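Local structure of oxalate biosynthetic component 1 (Burkholderia thailandensis, 5IKY) at residues A[438-443]-A[468-473]; A[423-428]-A[461-466]; A[610-615]-A[740-745]. The protein contributes to quorum sensing-dependent oxalate production as a bifunctional enzyme, a serine hydrolase with additional lyase activity. All blocks are in the same frame, centred on the assembly; numbering follows the deposited sequence.

Contact 1 of 3, residues A[438-443]-A[468-473]; sequences KLRDNF and DLDGIR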
ATOM      1  N   LYS A 438     -35.191  -4.833  -8.260  1.00 53.81           N
ATOM      2  CA  LYS A 438     -35.552  -6.243  -8.326  1.00 53.46           C
ATOM      3  C   LYS A 438     -34.565  -7.103  -7.538  1.00 58.65           C
ATOM      4  O   LYS A 438     -34.964  -8.032  -6.834  1.00 58.87           O
ATOM      5  CB  LYS A 438     -35.619  -6.708  -9.781  1.00 50.17           C
ATOM      6  CG  LYS A 438     -36.302  -8.051  -9.980  1.00 63.63           C
ATOM      7  CD  LYS A 438     -36.352  -8.424 -11.453  1.00 77.99           C
ATOM      8  CE  LYS A 438     -37.669  -9.081 -11.821  1.00 79.34           C
ATOM      9  NZ  LYS A 438     -37.629  -9.628 -13.205  1.00 90.01           N
ATOM     10  N   LEU A 439     -33.281  -6.781  -7.650  1.00 53.45           N
ATOM     11  CA  LEU A 439     -32.235  -7.528  -6.954  1.00 52.26           C
ATOM     12  C   LEU A 439     -32.287  -7.315  -5.439  1.00 44.22           C
ATOM     13  O   LEU A 439     -32.117  -8.260  -4.672  1.00 67.59           O
ATOM     14  CB  LEU A 439     -30.857  -7.139  -7.492  1.00 46.08           C
ATOM     15  CG  LEU A 439     -30.539  -7.595  -8.919  1.00 54.68           C
ATOM     16  CD1 LEU A 439     -29.229  -6.994  -9.398  1.00 47.03           C
ATOM     17  CD2 LEU A 439     -30.493  -9.113  -8.998  1.00 49.77           C
ATOM     18  N   ARG A 440     -32.518  -6.076  -5.015  1.00 57.97           N
ATOM     19  CA  ARG A 440     -32.629  -5.763  -3.590  1.00 64.45           C
ATOM     20  C   ARG A 440     -33.854  -6.425  -2.957  1.00 62.93           C
ATOM     21  O   ARG A 440     -33.816  -6.837  -1.799  1.00 69.21           O
ATOM     22  CB  ARG A 440     -32.704  -4.250  -3.370  1.00 53.56           C
ATOM     23  CG  ARG A 440     -31.648  -3.437  -4.093  1.00 51.10           C
ATOM     24  CD  ARG A 440     -30.454  -3.121  -3.219  1.00 45.81           C
ATOM     25  NE  ARG A 440     -29.773  -1.916  -3.683  1.00 57.96           N
ATOM     26  CZ  ARG A 440     -28.522  -1.591  -3.370  1.00 69.84           C
ATOM     27  NH1 ARG A 440     -27.991  -0.472  -3.842  1.00 66.39           N
ATOM     28  NH2 ARG A 440     -27.798  -2.389  -2.595  1.00 65.04           N
ATOM     29  N   ASP A 441     -34.941  -6.521  -3.719  1.00 56.36           N
ATOM     30  CA  ASP A 441     -36.186  -7.086  -3.203  1.00 55.29           C
ATOM     31  C   ASP A 441     -36.098  -8.594  -2.991  1.00 52.23           C
ATOM     32  O   ASP A 441     -36.756  -9.143  -2.108  1.00 78.65           O
ATOM     33  CB  ASP A 441     -37.350  -6.765  -4.143  1.00 59.24           C
ATOM     34  CG  ASP A 441     -37.725  -5.295  -4.126  1.00 86.54           C
ATOM     35  OD1 ASP A 441     -37.186  -4.553  -3.278  1.00 98.07           O
ATOM     36  OD2 ASP A 441     -38.563  -4.883  -4.957  1.00 89.82           O
ATOM     37  N   ASN A 442     -35.282  -9.262  -3.801  1.00 60.49           N
ATOM     38  CA  ASN A 442     -35.135 -10.709  -3.700  1.00 54.17           C
ATOM     39  C   ASN A 442     -33.877 -11.137  -2.946  1.00 61.55           C
ATOM     40  O   ASN A 442     -33.682 -12.320  -2.671  1.00 67.11           O
ATOM     41  CB  ASN A 442     -35.141 -11.337  -5.093  1.00 54.63           C
ATOM     42  CG  ASN A 442     -36.504 -11.263  -5.752  1.00 66.49           C
ATOM     43  OD1 ASN A 442     -37.307 -12.191  -5.647  1.00 63.89           O
ATOM     44  ND2 ASN A 442     -36.774 -10.154  -6.431  1.00 59.54           N
ATOM     45  N   PHE A 443     -33.028 -10.175  -2.607  1.00 47.17           N
ATOM     46  CA  PHE A 443     -31.823 -10.464  -1.840  1.00 51.57           C
ATOM     47  C   PHE A 443     -31.664  -9.453  -0.711  1.00 64.06           C
ATOM     48  O   PHE A 443     -31.096  -8.377  -0.911  1.00 56.59           O
ATOM     49  CB  PHE A 443     -30.586 -10.461  -2.743  1.00 42.10           C
ATOM     50  CG  PHE A 443     -30.559 -11.589  -3.736  1.00 46.63           C
ATOM     51  CD1 PHE A 443     -30.159 -12.858  -3.351  1.00 45.58           C
ATOM     52  CD2 PHE A 443     -30.927 -11.382  -5.056  1.00 43.82           C
ATOM     53  CE1 PHE A 443     -30.132 -13.900  -4.261  1.00 50.95           C
ATOM     54  CE2 PHE A 443     -30.902 -12.422  -5.971  1.00 48.33           C
ATOM     55  CZ  PHE A 443     -30.505 -13.681  -5.572  1.00 44.19           C
ATOM     56  N   ASP A 468     -27.990   4.557  -5.646  1.00 58.35           N
ATOM     57  CA  ASP A 468     -27.529   4.245  -4.295  1.00 55.51           C
ATOM     58  C   ASP A 468     -26.781   2.914  -4.273  1.00 49.27           C
ATOM     59  O   ASP A 468     -27.035   2.056  -3.427  1.00 61.21           O
ATOM     60  CB  ASP A 468     -28.712   4.217  -3.317  1.00 56.72           C
ATOM     61  CG  ASP A 468     -28.273   4.249  -1.864  1.00 84.15           C
ATOM     62  OD1 ASP A 468     -27.309   4.978  -1.547  1.00 94.70           O
ATOM     63  OD2 ASP A 468     -28.896   3.544  -1.041  1.00 83.17           O
ATOM     64  N   LEU A 469     -25.862   2.744  -5.217  1.00 58.76           N
ATOM     65  CA  LEU A 469     -25.119   1.495  -5.332  1.00 43.11           C
ATOM     66  C   LEU A 469     -23.988   1.420  -4.316  1.00 43.91           C
ATOM     67  O   LEU A 469     -23.652   2.411  -3.665  1.00 42.93           O
ATOM     68  CB  LEU A 469     -24.570   1.327  -6.746  1.00 44.48           C
ATOM     69  CG  LEU A 469     -25.626   1.323  -7.853  1.00 57.12           C
ATOM     70  CD1 LEU A 469     -24.986   1.016  -9.197  1.00 44.42           C
ATOM     71  CD2 LEU A 469     -26.743   0.334  -7.545  1.00 43.69           C
ATOM     72  N   ASP A 470     -23.401   0.237  -4.184  1.00 44.44           N
ATOM     73  CA  ASP A 470     -22.394  -0.003  -3.161  1.00 41.21           C
ATOM     74  C   ASP A 470     -20.976   0.137  -3.700  1.00 49.54           C
ATOM     75  O   ASP A 470     -20.059   0.514  -2.968  1.00 50.34           O
ATOM     76  CB  ASP A 470     -22.589  -1.394  -2.557  1.00 49.83           C
ATOM     77  CG  ASP A 470     -24.018  -1.638  -2.113  1.00 64.42           C
ATOM     78  OD1 ASP A 470     -24.400  -1.131  -1.039  1.00 69.45           O
ATOM     79  OD2 ASP A 470     -24.760  -2.332  -2.841  1.00 62.64           O
ATOM     80  N   GLY A 471     -20.800  -0.160  -4.984  1.00 45.65           N
ATOM     81  CA  GLY A 471     -19.479  -0.159  -5.579  1.00 45.45           C
ATOM     82  C   GLY A 471     -19.430   0.366  -7.000  1.00 49.61           C
ATOM     83  O   GLY A 471     -20.425   0.356  -7.720  1.00 46.85           O
ATOM     84  N   ILE A 472     -18.253   0.838  -7.395  1.00 52.82           N
ATOM     85  CA  ILE A 472     -18.020   1.312  -8.752  1.00 43.06           C
ATOM     86  C   ILE A 472     -16.789   0.620  -9.322  1.00 48.64           C
ATOM     87  O   ILE A 472     -15.764   0.513  -8.647  1.00 48.34           O
ATOM     88  CB  ILE A 472     -17.822   2.840  -8.798  1.00 45.91           C
ATOM     89  CG1 ILE A 472     -19.038   3.560  -8.214  1.00 50.07           C
ATOM     90  CG2 ILE A 472     -17.574   3.304 -10.215  1.00 48.03           C
ATOM     91  CD1 ILE A 472     -18.890   5.067  -8.171  1.00 46.23           C
ATOM     92  N   ARG A 473     -16.890   0.145 -10.559  1.00 50.61           N
ATOM     93  CA  ARG A 473     -15.768  -0.529 -11.202  1.00 55.40           C
ATOM     94  C   ARG A 473     -15.172   0.290 -12.345  1.00 55.10           C
ATOM     95  O   ARG A 473     -15.899   0.868 -13.150  1.00 47.71           O
ATOM     96  CB  ARG A 473     -16.198  -1.897 -11.727  1.00 45.76           C
ATOM     97  CG  ARG A 473     -15.122  -2.596 -12.538  1.00 58.91           C
ATOM     98  CD  ARG A 473     -15.547  -3.992 -12.905  1.00 46.54           C
ATOM     99  NE  ARG A 473     -15.333  -4.270 -14.319  1.00 57.37           N
ATOM    100  CZ  ARG A 473     -15.436  -5.482 -14.847  1.00 63.69           C
ATOM    101  NH1 ARG A 473     -15.765  -6.503 -14.072  1.00 49.96           N
ATOM    102  NH2 ARG A 473     -15.238  -5.672 -16.143  1.00 56.97           N
TER
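Arg440 and Leu469 mark the closest backbone approach, yet their CA atoms are still 10.6 Å apart. Segment 438-443 is the last turn of helix 418-442, and Phe443 is the first residue to leave it. Segment 468-473 starts where helix 460-466 stops. Asp468 has positive phi and forms a Schellman motif; strand 471-474 follows.

The long side chain of Arg440 spans the gap. The chain is bent by its CB-CG torsion (chi2 -96°) and then reaches the turn with the edge of its guanidinium group. NH2 donates to the syn lone pair of Asp470 OD2 at 3.0 Å, with an N-H...O angle of 147°. This bond is also a salt bridge. The carboxylate stands almost perpendicular to the guanidinium, with the planes 84° apart. The other terminal nitrogen of Arg440, NH1, lies 2.7 Å from the backbone O of Asp468. Leu469 CD2 is 4.0 Å from Arg440 NH1. Asp470 OD2 also accepts from the backbone N of Ile448, so Asp470 is held from the strand side as well. The Asp468 carboxylate is close enough that it could add to the negative field around Arg440.

Asp470 makes backbone hydrogen bonds with Tyr6 and Ile448, in the strands on either side. Helix 418-442 is thereby pinned to the beginning of strand 471-474, at the N-terminal end of the strands of a TIM-type (beta/alpha) barrel.

Contact 2 of 3, residues A[423-428]-A[461-466]; sequences KAVELA and VDVAIA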
ATOM      1  N   LYS A 423     -29.676  14.630 -18.631  1.00 67.28           N
ATOM      2  CA  LYS A 423     -30.608  13.809 -19.396  1.00 84.58           C
ATOM      3  C   LYS A 423     -30.018  12.423 -19.633  1.00 83.64           C
ATOM      4  O   LYS A 423     -30.736  11.422 -19.625  1.00 81.85           O
ATOM      5  CB  LYS A 423     -30.954  14.477 -20.729  1.00 72.85           C
ATOM      6  N   ALA A 424     -28.706  12.370 -19.834  1.00 62.77           N
ATOM      7  CA  ALA A 424     -28.015  11.099 -20.013  1.00 61.60           C
ATOM      8  C   ALA A 424     -28.052  10.279 -18.727  1.00 72.34           C
ATOM      9  O   ALA A 424     -28.247   9.062 -18.761  1.00 69.08           O
ATOM     10  CB  ALA A 424     -26.578  11.332 -20.454  1.00 66.27           C
ATOM     11  N   VAL A 425     -27.867  10.952 -17.596  1.00 71.76           N
ATOM     12  CA  VAL A 425     -27.888  10.292 -16.296  1.00 67.91           C
ATOM     13  C   VAL A 425     -29.277   9.749 -15.985  1.00 71.46           C
ATOM     14  O   VAL A 425     -29.421   8.610 -15.536  1.00 82.33           O
ATOM     15  CB  VAL A 425     -27.447  11.248 -15.168  1.00 65.41           C
ATOM     16  CG1 VAL A 425     -27.646  10.599 -13.807  1.00 52.12           C
ATOM     17  CG2 VAL A 425     -25.993  11.653 -15.356  1.00 62.55           C
ATOM     18  N   GLU A 426     -30.296  10.565 -16.236  1.00 77.61           N
ATOM     19  CA  GLU A 426     -31.677  10.165 -15.991  1.00 74.62           C
ATOM     20  C   GLU A 426     -32.059   8.960 -16.844  1.00 81.18           C
ATOM     21  O   GLU A 426     -32.710   8.032 -16.363  1.00 82.46           O
ATOM     22  CB  GLU A 426     -32.632  11.330 -16.264  1.00 68.46           C
ATOM     23  N   LEU A 427     -31.648   8.977 -18.109  1.00 64.50           N
ATOM     24  CA  LEU A 427     -31.926   7.871 -19.021  1.00 66.71           C
ATOM     25  C   LEU A 427     -31.303   6.572 -18.522  1.00 78.19           C
ATOM     26  O   LEU A 427     -31.941   5.521 -18.534  1.00 77.23           O
ATOM     27  CB  LEU A 427     -31.412   8.190 -20.428  1.00 64.51           C
ATOM     28  CG  LEU A 427     -32.255   9.141 -21.280  1.00 69.76           C
ATOM     29  CD1 LEU A 427     -31.621   9.345 -22.650  1.00 57.73           C
ATOM     30  CD2 LEU A 427     -33.674   8.623 -21.414  1.00 58.29           C
ATOM     31  N   ALA A 428     -30.052   6.656 -18.081  1.00 72.43           N
ATOM     32  CA  ALA A 428     -29.327   5.484 -17.604  1.00 63.39           C
ATOM     33  C   ALA A 428     -29.918   4.955 -16.300  1.00 64.10           C
ATOM     34  O   ALA A 428     -30.095   3.747 -16.135  1.00 58.25           O
ATOM     35  CB  ALA A 428     -27.855   5.816 -17.423  1.00 50.96           C
ATOM     36  N   VAL A 461     -20.158   7.931 -11.877  1.00 57.96           N
ATOM     37  CA  VAL A 461     -20.393   8.415 -10.521  1.00 50.50           C
ATOM     38  C   VAL A 461     -21.844   8.849 -10.303  1.00 56.77           C
ATOM     39  O   VAL A 461     -22.482   8.422  -9.341  1.00 59.84           O
ATOM     40  CB  VAL A 461     -19.460   9.589 -10.179  1.00 52.56           C
ATOM     41  CG1 VAL A 461     -19.829  10.183  -8.833  1.00 52.22           C
ATOM     42  CG2 VAL A 461     -18.014   9.126 -10.181  1.00 47.92           C
ATOM     43  N   ASP A 462     -22.362   9.684 -11.199  1.00 62.46           N
ATOM     44  CA  ASP A 462     -23.714  10.225 -11.054  1.00 60.19           C
ATOM     45  C   ASP A 462     -24.785   9.135 -11.053  1.00 70.33           C
ATOM     46  O   ASP A 462     -25.735   9.196 -10.271  1.00 72.96           O
ATOM     47  CB  ASP A 462     -24.009  11.239 -12.165  1.00 58.73           C
ATOM     48  CG  ASP A 462     -23.270  12.554 -11.967  1.00 81.54           C
ATOM     49  OD1 ASP A 462     -23.105  12.975 -10.803  1.00 75.41           O
ATOM     50  OD2 ASP A 462     -22.856  13.167 -12.975  1.00 76.33           O
ATOM     51  N   VAL A 463     -24.633   8.141 -11.923  1.00 60.66           N
ATOM     52  CA  VAL A 463     -25.596   7.046 -11.987  1.00 61.40           C
ATOM     53  C   VAL A 463     -25.507   6.172 -10.738  1.00 68.34           C
ATOM     54  O   VAL A 463     -26.530   5.781 -10.173  1.00 65.88           O
ATOM     55  CB  VAL A 463     -25.391   6.176 -13.245  1.00 49.47           C
ATOM     56  CG1 VAL A 463     -26.183   4.881 -13.144  1.00 47.05           C
ATOM     57  CG2 VAL A 463     -25.795   6.948 -14.490  1.00 55.89           C
ATOM     58  N   ALA A 464     -24.282   5.883 -10.303  1.00 53.45           N
ATOM     59  CA  ALA A 464     -24.066   5.066  -9.111  1.00 45.09           C
ATOM     60  C   ALA A 464     -24.664   5.714  -7.866  1.00 60.22           C
ATOM     61  O   ALA A 464     -25.224   5.029  -7.009  1.00 55.63           O
ATOM     62  CB  ALA A 464     -22.586   4.806  -8.907  1.00 52.22           C
ATOM     63  N   ILE A 465     -24.538   7.035  -7.766  1.00 56.04           N
ATOM     64  CA  ILE A 465     -25.135   7.777  -6.661  1.00 58.22           C
ATOM     65  C   ILE A 465     -26.655   7.701  -6.719  1.00 57.90           C
ATOM     66  O   ILE A 465     -27.312   7.437  -5.710  1.00 50.13           O
ATOM     67  CB  ILE A 465     -24.711   9.259  -6.666  1.00 62.75           C
ATOM     68  CG1 ILE A 465     -23.204   9.392  -6.470  1.00 56.58           C
ATOM     69  CG2 ILE A 465     -25.441  10.034  -5.579  1.00 49.78           C
ATOM     70  CD1 ILE A 465     -22.703  10.801  -6.673  1.00 60.83           C
ATOM     71  N   ALA A 466     -27.203   7.926  -7.910  1.00 59.40           N
ATOM     72  CA  ALA A 466     -28.650   7.945  -8.116  1.00 65.74           C
ATOM     73  C   ALA A 466     -29.300   6.621  -7.734  1.00 56.30           C
ATOM     74  O   ALA A 466     -30.401   6.595  -7.187  1.00 79.60           O
ATOM     75  CB  ALA A 466     -28.969   8.285  -9.564  1.00 50.19           C
TER
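Val425 loses the most surface in this contact, and Val463 comes next. Their CA atoms are 5.9 Å apart, the closest pair across the two helical segments. The short axes come within 9.4 Å and cross at -46°, with both helices running in broadly the same direction.

The two valine side chains slide past each other in opposite directions. Val463 meets helix 418-442 with one branch, CG2. This methyl sits 4.1 Å from Val425 CG1. It also lies 3.8 Å from Ala428 CB, which is about one turn further along. It therefore fits between two residues of the facing helix and rests near the backbone O of Val425. The torsion of Val463 (chi1 167°) puts CG1 anti to the backbone N and leaves CG2 for the contact.

In a TIM-type barrel the helices form a layer outside the strands. Helices 418-442 and 460-466 are successive in the chain here and flank strand 446-451 in sequence. Their contact lies in that outer layer, beside helix 403-415, whose Ile409 touches Ala428.

Both methyls of Val425 lie against Asp462 CB, CG2 nearer at 3.8 Å. The two side chains cross at about a right angle. Asp462 thus offers its methylene to the valine. Its carboxylate has other partners: OD1 forms a salt bridge with Arg511, and OD2 accepts from NE2 of His421. The histidine lies about one turn before Val425 on the same helix.

Contact 3 of 3, residues A[610-615]-A[740-745]; sequences FVEELD and SRKACG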
ATOM      1  N   PHE A 610      14.718  -8.522  18.739  1.00131.08           N
ATOM      2  CA  PHE A 610      14.689  -8.009  20.102  1.00124.49           C
ATOM      3  C   PHE A 610      16.072  -7.522  20.510  1.00103.69           C
ATOM      4  O   PHE A 610      17.071  -8.193  20.255  1.00113.63           O
ATOM      5  CB  PHE A 610      14.201  -9.085  21.078  1.00139.95           C
ATOM      6  CG  PHE A 610      12.867  -9.681  20.715  1.00137.19           C
ATOM      7  CD1 PHE A 610      11.697  -9.171  21.250  1.00127.07           C
ATOM      8  CD2 PHE A 610      12.787 -10.758  19.847  1.00128.17           C
ATOM      9  CE1 PHE A 610      10.471  -9.718  20.920  1.00113.48           C
ATOM     10  CE2 PHE A 610      11.566 -11.309  19.512  1.00 98.97           C
ATOM     11  CZ  PHE A 610      10.406 -10.789  20.050  1.00104.01           C
ATOM     12  N   VAL A 611      16.128  -6.352  21.136  1.00 89.93           N
ATOM     13  CA  VAL A 611      17.386  -5.836  21.662  1.00 90.88           C
ATOM     14  C   VAL A 611      17.895  -6.754  22.767  1.00 88.59           C
ATOM     15  O   VAL A 611      19.095  -7.003  22.884  1.00 90.37           O
ATOM     16  CB  VAL A 611      17.237  -4.404  22.213  1.00 73.16           C
ATOM     17  N   GLU A 612      16.961  -7.262  23.565  1.00 85.75           N
ATOM     18  CA  GLU A 612      17.288  -8.112  24.704  1.00 82.49           C
ATOM     19  C   GLU A 612      17.314  -9.591  24.330  1.00 84.58           C
ATOM     20  O   GLU A 612      17.218 -10.457  25.199  1.00 91.29           O
ATOM     21  CB  GLU A 612      16.284  -7.883  25.838  1.00 72.13           C
ATOM     22  CG  GLU A 612      16.185  -6.440  26.305  1.00 88.81           C
ATOM     23  CD  GLU A 612      15.071  -6.232  27.314  1.00116.61           C
ATOM     24  OE1 GLU A 612      15.048  -5.165  27.965  1.00125.07           O
ATOM     25  OE2 GLU A 612      14.216  -7.133  27.455  1.00116.37           O
ATOM     26  N   GLU A 613      17.447  -9.875  23.038  1.00 84.29           N
ATOM     27  CA  GLU A 613      17.493 -11.252  22.555  1.00 89.60           C
ATOM     28  C   GLU A 613      18.758 -11.962  23.040  1.00 94.85           C
ATOM     29  O   GLU A 613      18.795 -13.190  23.137  1.00 83.65           O
ATOM     30  CB  GLU A 613      17.413 -11.284  21.024  1.00 98.89           C
ATOM     31  CG  GLU A 613      17.377 -12.677  20.398  1.00117.09           C
ATOM     32  CD  GLU A 613      16.115 -13.462  20.730  1.00129.20           C
ATOM     33  OE1 GLU A 613      15.137 -12.863  21.229  1.00125.85           O
ATOM     34  OE2 GLU A 613      16.104 -14.687  20.487  1.00130.41           O
ATOM     35  N   LEU A 614      19.788 -11.180  23.358  1.00 89.70           N
ATOM     36  CA  LEU A 614      21.056 -11.727  23.834  1.00 93.11           C
ATOM     37  C   LEU A 614      20.935 -12.373  25.213  1.00 88.50           C
ATOM     38  O   LEU A 614      21.831 -13.099  25.641  1.00 91.47           O
ATOM     39  CB  LEU A 614      22.125 -10.632  23.869  1.00 99.81           C
ATOM     40  CG  LEU A 614      22.701 -10.203  22.519  1.00 97.21           C
ATOM     41  CD1 LEU A 614      23.615  -9.001  22.684  1.00 92.90           C
ATOM     42  CD2 LEU A 614      23.445 -11.357  21.866  1.00 86.70           C
ATOM     43  N   ASP A 615      19.829 -12.107  25.902  1.00 84.45           N
ATOM     44  CA  ASP A 615      19.584 -12.694  27.217  1.00 81.97           C
ATOM     45  C   ASP A 615      19.462 -14.214  27.139  1.00 79.75           C
ATOM     46  O   ASP A 615      19.683 -14.915  28.127  1.00 90.99           O
ATOM     47  CB  ASP A 615      18.318 -12.099  27.843  1.00 83.22           C
ATOM     48  CG  ASP A 615      18.473 -10.630  28.192  1.00105.64           C
ATOM     49  OD1 ASP A 615      19.439  -9.999  27.713  1.00122.23           O
ATOM     50  OD2 ASP A 615      17.623 -10.104  28.944  1.00 95.57           O
ATOM     51  N   SER A 740      22.732 -10.807  32.127  1.00103.74           N
ATOM     52  CA  SER A 740      23.238  -9.778  33.028  1.00 98.05           C
ATOM     53  C   SER A 740      22.214  -9.391  34.093  1.00 96.09           C
ATOM     54  O   SER A 740      21.093  -8.992  33.774  1.00100.72           O
ATOM     55  CB  SER A 740      23.655  -8.537  32.236  1.00 96.09           C
ATOM     56  OG  SER A 740      24.436  -8.894  31.109  1.00109.41           O
ATOM     57  N   ARG A 741      22.603  -9.529  35.357  1.00 87.55           N
ATOM     58  CA  ARG A 741      21.763  -9.105  36.468  1.00 97.04           C
ATOM     59  C   ARG A 741      21.535  -7.600  36.387  1.00 99.67           C
ATOM     60  O   ARG A 741      22.447  -6.846  36.051  1.00107.80           O
ATOM     61  CB  ARG A 741      22.401  -9.480  37.810  1.00 79.85           C
ATOM     62  N   LYS A 742      20.314  -7.167  36.683  1.00100.36           N
ATOM     63  CA  LYS A 742      19.975  -5.753  36.590  1.00 94.00           C
ATOM     64  C   LYS A 742      19.930  -5.104  37.968  1.00 96.13           C
ATOM     65  O   LYS A 742      19.831  -5.790  38.986  1.00 91.18           O
ATOM     66  CB  LYS A 742      18.639  -5.572  35.869  1.00 95.85           C
ATOM     67  CG  LYS A 742      18.568  -6.291  34.528  1.00 98.61           C
ATOM     68  CD  LYS A 742      17.494  -5.695  33.630  1.00 89.55           C
ATOM     69  CE  LYS A 742      17.543  -6.301  32.237  1.00 80.17           C
ATOM     70  NZ  LYS A 742      16.302  -6.028  31.458  1.00 78.65           N
ATOM     71  N   ALA A 743      20.011  -3.778  37.993  1.00100.02           N
ATOM     72  CA  ALA A 743      20.083  -3.039  39.247  1.00102.70           C
ATOM     73  C   ALA A 743      18.781  -2.301  39.535  1.00103.18           C
ATOM     74  O   ALA A 743      18.062  -1.912  38.617  1.00105.25           O
ATOM     75  CB  ALA A 743      21.251  -2.067  39.215  1.00102.47           C
ATOM     76  N   CYS A 744      18.487  -2.113  40.816  1.00110.79           N
ATOM     77  CA  CYS A 744      17.283  -1.406  41.225  1.00114.93           C
ATOM     78  C   CYS A 744      17.456   0.095  41.041  1.00109.21           C
ATOM     79  O   CYS A 744      18.576   0.606  41.086  1.00103.81           O
ATOM     80  CB  CYS A 744      16.948  -1.714  42.681  1.00121.59           C
ATOM     81  SG  CYS A 744      17.060  -3.461  43.138  1.00144.43           S
ATOM     82  N   GLY A 745      16.348   0.797  40.828  1.00105.19           N
ATOM     83  CA  GLY A 745      16.367   2.246  40.763  1.00108.26           C
ATOM     84  C   GLY A 745      16.912   2.813  39.466  1.00100.41           C
ATOM     85  O   GLY A 745      17.744   2.189  38.806  1.00 89.90           O
TER
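Glu612 and Lys742 reach each other through similar torsions. In each, CG sits anti to the carbonyl carbon (chi1 -57° in Glu612, -52° in Lys742), and the chain beyond it is extended. The lysine CB already points toward segment 610-615. The glutamate CB does not, and it is the extension of the chain that brings its carboxylate near. The two side chains cross at about a right angle.

The meeting itself is loose. Glu612 OE1 and Lys742 NZ are 3.8 Å apart, a long salt bridge. Both ends have firmer partners nearby. Glu612 OE2 accepts from the backbone N of Glu849, the first residue of helix 849-860. Lys742 NZ donates to the backbone O of Val847, and the lysine also makes a cation-pi contact with Tyr791.

Segment 610-615 belongs to the cap domain. Segment 740-745 leads into strand 747-752 of the alpha/beta-hydrolase domain. The pair therefore bridges cap and hydrolase core, and Glu849, Val847 and Tyr791 belong to the hydrolase part as well.

On the cap side, Glu612 is followed by residues in 3-10 conformation, 613-615. They are tied back by the bond from Asp615 N to Glu612 O (3.2 Å). A second acid, Asp615, has OD2 5.0 Å from Lys742 NZ. It forms a salt bridge with Arg734 but may still lend some negative potential to the buried ammonium group.

Of the contacting parts, helix 418-442 comes first along the chain and serves two contacts. Its earlier part, 423-428, enters contact 2, and its last turn, 438-443, enters contact 1. After strand 446-451, helix 460-466 closes contact 2, and residues 468-473 then close contact 1. The two loops therefore cross. They also touch, with Leu469 N 3.0 Å from Ala464 O, a probable hydrogen bond. Together they join helix 418-442 to the helix and strand that follow strand 446-451 in the TIM-type barrel. Contact 3 opens later and closes a much longer loop, joining cap and hydrolase domains. Its centre is about 59 Å from that of contact 1 and 66 Å from that of contact 2.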